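Local coordinates for protein ultraspiracle (PDB 1HG4) that acts as a nuclear hormone receptor, a transcription factor whose ligand-binding domain here holds a phospholipid and is locked in an inactive conformation, at residues T31-V35 with I252-L258; Q59-M63 with W89-L93. All blocks are in the same frame, centred on the assembly; numbering follows the deposited sequence.

Contact 1: T31-V35 with I252-L258; sequences TFLRV and ITSDRPL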
# COMPACT_ATOMS: atom_id res chain seq x y z
N THR A 31 23.52 14.65 -21.67
CA THR A 31 23.48 14.57 -23.13
C THR A 31 22.81 13.30 -23.67
O THR A 31 23.48 12.32 -24.00
CB THR A 31 24.90 14.69 -23.72
OG1 THR A 31 25.68 13.58 -23.28
CG2 THR A 31 25.57 15.96 -23.25
N PHE A 32 21.48 13.33 -23.76
CA PHE A 32 20.74 12.20 -24.29
C PHE A 32 20.37 12.48 -25.76
O PHE A 32 20.42 11.59 -26.61
CB PHE A 32 19.46 11.97 -23.48
CG PHE A 32 18.66 10.78 -23.94
CD1 PHE A 32 19.27 9.55 -24.12
CD2 PHE A 32 17.31 10.89 -24.19
CE1 PHE A 32 18.54 8.45 -24.56
CE2 PHE A 32 16.57 9.79 -24.63
CZ PHE A 32 17.18 8.57 -24.81
N LEU A 33 19.99 13.72 -26.04
CA LEU A 33 19.63 14.11 -27.39
C LEU A 33 20.83 14.71 -28.08
O LEU A 33 21.69 15.31 -27.44
CB LEU A 33 18.49 15.13 -27.39
CG LEU A 33 17.06 14.66 -27.11
CD1 LEU A 33 17.00 13.91 -25.82
CD2 LEU A 33 16.13 15.85 -27.06
N ARG A 34 20.89 14.52 -29.39
CA ARG A 34 21.96 15.06 -30.22
C ARG A 34 21.78 14.53 -31.63
O ARG A 34 21.24 13.44 -31.85
CB ARG A 34 23.34 14.64 -29.68
CG ARG A 34 23.49 13.17 -29.48
CD ARG A 34 24.94 12.76 -29.63
NE ARG A 34 25.08 11.32 -29.43
CZ ARG A 34 25.33 10.75 -28.25
NH1 ARG A 34 25.46 11.50 -27.16
NH2 ARG A 34 25.43 9.43 -28.17
N VAL A 35 22.22 15.33 -32.60
CA VAL A 35 22.08 14.95 -33.99
C VAL A 35 23.37 14.30 -34.47
O VAL A 35 24.44 14.89 -34.36
CB VAL A 35 21.68 16.19 -34.86
CG1 VAL A 35 22.34 17.44 -34.34
CG2 VAL A 35 22.05 15.97 -36.31
N ILE A 252 17.73 11.08 -33.02
CA ILE A 252 18.59 12.12 -32.46
C ILE A 252 18.86 11.82 -30.98
O ILE A 252 19.14 12.72 -30.19
CB ILE A 252 17.93 13.50 -32.58
CG1 ILE A 252 16.50 13.45 -32.06
CG2 ILE A 252 17.97 13.96 -34.02
CD1 ILE A 252 15.78 14.78 -32.12
N THR A 253 18.78 10.55 -30.61
CA THR A 253 19.02 10.12 -29.24
C THR A 253 20.35 9.40 -29.14
O THR A 253 20.85 8.85 -30.13
CB THR A 253 17.93 9.16 -28.75
OG1 THR A 253 18.00 7.94 -29.51
CG2 THR A 253 16.56 9.78 -28.92
N SER A 254 20.91 9.39 -27.94
CA SER A 254 22.20 8.75 -27.68
C SER A 254 22.17 7.24 -27.91
O SER A 254 21.13 6.61 -27.80
CB SER A 254 22.61 9.02 -26.24
OG SER A 254 23.68 8.18 -25.86
N ASP A 255 23.30 6.64 -28.26
CA ASP A 255 23.28 5.20 -28.43
C ASP A 255 23.23 4.60 -27.04
O ASP A 255 22.70 3.50 -26.85
CB ASP A 255 24.50 4.71 -29.21
CG ASP A 255 24.34 4.91 -30.71
OD1 ASP A 255 23.25 4.60 -31.23
OD2 ASP A 255 25.31 5.38 -31.36
N ARG A 256 23.76 5.34 -26.06
CA ARG A 256 23.75 4.86 -24.69
C ARG A 256 22.33 4.95 -24.13
O ARG A 256 21.65 5.96 -24.30
CB ARG A 256 24.69 5.70 -23.82
CG ARG A 256 25.28 4.93 -22.67
CD ARG A 256 26.78 4.99 -22.72
NE ARG A 256 27.30 6.14 -22.00
CZ ARG A 256 27.39 6.21 -20.67
NH1 ARG A 256 26.99 5.19 -19.93
NH2 ARG A 256 27.89 7.30 -20.09
N PRO A 257 21.86 3.87 -23.48
CA PRO A 257 20.51 3.87 -22.92
C PRO A 257 20.37 4.89 -21.79
O PRO A 257 21.22 4.97 -20.90
CB PRO A 257 20.35 2.44 -22.43
CG PRO A 257 21.75 2.07 -22.03
CD PRO A 257 22.57 2.62 -23.17
N LEU A 258 19.29 5.67 -21.85
CA LEU A 258 19.02 6.72 -20.88
C LEU A 258 19.16 6.22 -19.45
O LEU A 258 19.64 6.95 -18.58
CB LEU A 258 17.61 7.29 -21.12
CG LEU A 258 17.12 8.53 -20.36
CD1 LEU A 258 18.05 9.72 -20.58
CD2 LEU A 258 15.71 8.85 -20.83

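Contact 2: Q59-M63 with W89-L93; sequences QLFQM and WIELL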
# COMPACT_ATOMS: atom_id res chain seq x y z
N GLN A 59 17.68 20.58 -19.25
CA GLN A 59 16.49 20.38 -18.44
C GLN A 59 16.48 18.98 -17.86
O GLN A 59 15.94 18.76 -16.77
CB GLN A 59 15.23 20.63 -19.28
CG GLN A 59 15.10 22.09 -19.73
CD GLN A 59 13.79 22.38 -20.41
OE1 GLN A 59 12.98 21.48 -20.66
NE2 GLN A 59 13.58 23.65 -20.74
N LEU A 60 17.10 18.03 -18.58
CA LEU A 60 17.18 16.66 -18.11
C LEU A 60 18.09 16.59 -16.89
O LEU A 60 17.76 15.94 -15.89
CB LEU A 60 17.72 15.74 -19.20
CG LEU A 60 16.70 15.06 -20.12
CD1 LEU A 60 17.44 14.28 -21.20
CD2 LEU A 60 15.80 14.13 -19.30
N PHE A 61 19.24 17.26 -16.97
CA PHE A 61 20.18 17.28 -15.87
C PHE A 61 19.48 17.84 -14.64
O PHE A 61 19.57 17.28 -13.55
CB PHE A 61 21.39 18.17 -16.20
CG PHE A 61 22.48 18.11 -15.17
CD1 PHE A 61 22.47 18.97 -14.08
CD2 PHE A 61 23.50 17.16 -15.26
CE1 PHE A 61 23.46 18.88 -13.09
CE2 PHE A 61 24.49 17.06 -14.28
CZ PHE A 61 24.47 17.93 -13.19
N GLN A 62 18.80 18.96 -14.84
CA GLN A 62 18.08 19.63 -13.77
C GLN A 62 17.02 18.73 -13.16
O GLN A 62 16.83 18.71 -11.94
CB GLN A 62 17.46 20.92 -14.30
CG GLN A 62 18.48 22.03 -14.54
CD GLN A 62 17.99 23.09 -15.50
OE1 GLN A 62 16.86 23.56 -15.41
NE2 GLN A 62 18.86 23.50 -16.42
N MET A 63 16.34 17.97 -14.02
CA MET A 63 15.29 17.06 -13.59
C MET A 63 15.82 16.05 -12.60
O MET A 63 15.19 15.77 -11.58
CB MET A 63 14.69 16.33 -14.79
CG MET A 63 13.55 15.41 -14.40
SD MET A 63 13.10 14.31 -15.74
CE MET A 63 12.62 15.54 -17.00
N TRP A 89 10.25 11.47 -17.30
CA TRP A 89 10.97 12.60 -17.91
C TRP A 89 10.25 13.41 -19.00
O TRP A 89 10.16 14.64 -18.88
CB TRP A 89 12.36 12.18 -18.41
CG TRP A 89 12.46 11.47 -19.73
CD1 TRP A 89 12.33 10.13 -19.96
CD2 TRP A 89 12.82 12.06 -20.99
NE1 TRP A 89 12.60 9.84 -21.28
CE2 TRP A 89 12.90 11.00 -21.93
CE3 TRP A 89 13.09 13.37 -21.41
CZ2 TRP A 89 13.24 11.22 -23.28
CZ3 TRP A 89 13.43 13.58 -22.75
CH2 TRP A 89 13.50 12.51 -23.67
N ILE A 90 9.75 12.76 -20.04
CA ILE A 90 9.05 13.49 -21.10
C ILE A 90 7.83 14.24 -20.57
O ILE A 90 7.62 15.40 -20.93
CB ILE A 90 8.61 12.54 -22.25
CG1 ILE A 90 9.84 11.90 -22.89
CG2 ILE A 90 7.84 13.31 -23.31
CD1 ILE A 90 9.51 10.89 -23.94
N GLU A 91 7.03 13.60 -19.71
CA GLU A 91 5.85 14.26 -19.17
C GLU A 91 6.21 15.46 -18.31
O GLU A 91 5.48 16.45 -18.26
CB GLU A 91 5.01 13.28 -18.35
CG GLU A 91 4.40 12.16 -19.17
CD GLU A 91 3.56 11.23 -18.33
OE1 GLU A 91 2.46 11.63 -17.88
OE2 GLU A 91 4.00 10.09 -18.10
N LEU A 92 7.33 15.37 -17.61
CA LEU A 92 7.76 16.47 -16.75
C LEU A 92 8.20 17.64 -17.62
O LEU A 92 7.85 18.78 -17.32
CB LEU A 92 8.91 16.03 -15.83
CG LEU A 92 8.52 15.02 -14.73
CD1 LEU A 92 9.78 14.56 -13.99
CD2 LEU A 92 7.52 15.64 -13.75
N LEU A 93 8.94 17.35 -18.69
CA LEU A 93 9.39 18.43 -19.59
C LEU A 93 8.21 19.11 -20.27
O LEU A 93 8.11 20.33 -20.27
CB LEU A 93 10.36 17.90 -20.65
CG LEU A 93 11.69 17.35 -20.12
CD1 LEU A 93 12.67 17.17 -21.27
CD2 LEU A 93 12.26 18.30 -19.12

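Contact 1: T31-V35 with I252-L258
Two backbone hydrogen bonds tie Phe32 and Arg34 to the loop that runs into helix 258-266. Ser254 N donates a hydrogen bond to Phe32 O at 2.6 Å (N-H...O angle 132°). Arg34 N reaches Ile252 O, also at 2.6 Å, with a straighter angle of 160°. Between them Leu33 and Thr253 form a single beta bridge, helped by a CA-H...O contact from each strand-like run. This bridge joins the loop after helix 11-24 to the connection between helices 225-250 and 258-266, the last of which, by its position, probably corresponds to the C-terminal activation helix of the nuclear receptor fold. The apolar part is a sandwich round the Phe32 ring. With CG anti to the backbone N (chi1 -178°), the ring lies between Thr253 CB on one face and Leu258 CD1 on the other; that methyl makes a CH-pi contact 3.8 Å from the centroid. Among the polar side chains, the Arg34 guanidinium lays a face over Ser254, NH2 standing 3.3 Å from Ser254 CA. Ser254 OG accepts from Arg256 N at 2.8 Å, closing an ST turn, while the Arg256 guanidinium pairs with Glu260 and Glu264.

Contact 2: Q59-M63 with W89-L93
Met63 pushes its thioether end against the backbone and side chain of Trp89. SD lies 3.5 Å from Trp89 CB, and the terminal CE comes to 3.2 Å from Trp89 O. The chain leaves the helix extended and then bends at its last torsion (chi3 -60°), which carries CE round to Leu93 CD2, 3.5 Å away, while SD stays against Leu92 CD1 at 3.8 Å. Shortening Met63 to an alanine is likely to open a gap between the two helices, leaving Leu92, Leu93 and the Trp89 backbone without their common partner. One turn back along helix 46-68, Leu60 sets CD2 obliquely against the indole, 3.5 Å from Trp89 CE3. Next to it in the chain, Gln59 lies across Leu93, its OE1 3.6 Å from Leu93 CD2, and its NE2 is held by Leu137 O. Ile90 CG1 sits over one face of the indole; farther out, Leu247 of helix 225-250 also packs on Trp89, and Lys182 of helix 175-186 touches Leu92. The axes of segments 59-63 and 89-93 run at 108° to each other, 10.8 Å apart at closest. Helices 46-68 and 78-100 pack here within the layered alpha-helical ligand-binding domain of nuclear receptors, where Trp89 lines the phospholipid pocket.

Overall arrangement
Contacts 1 and 2 have centres about 14 Å apart and meet directly through their side chains. Phe32 is one bridge: its CB lies 3.8 Å from Leu60 CD1, and its CE2 is 3.9 Å from Trp89 CZ2. Leu258 is the other, with CD2 packed 3.3 Å from Trp89 NE1. Contact 2 is buried, its centre about 5 Å from the chain centre, whereas that of contact 1 lies about 17 Å out and the contact is partly exposed. In sequence, contact 2 is nested inside the long loop that contact 1 closes. Both border the bound phospholipid, which comes within about 4 Å of the Ile252 side chain in contact 1 and of the Trp89 side chain in contact 2.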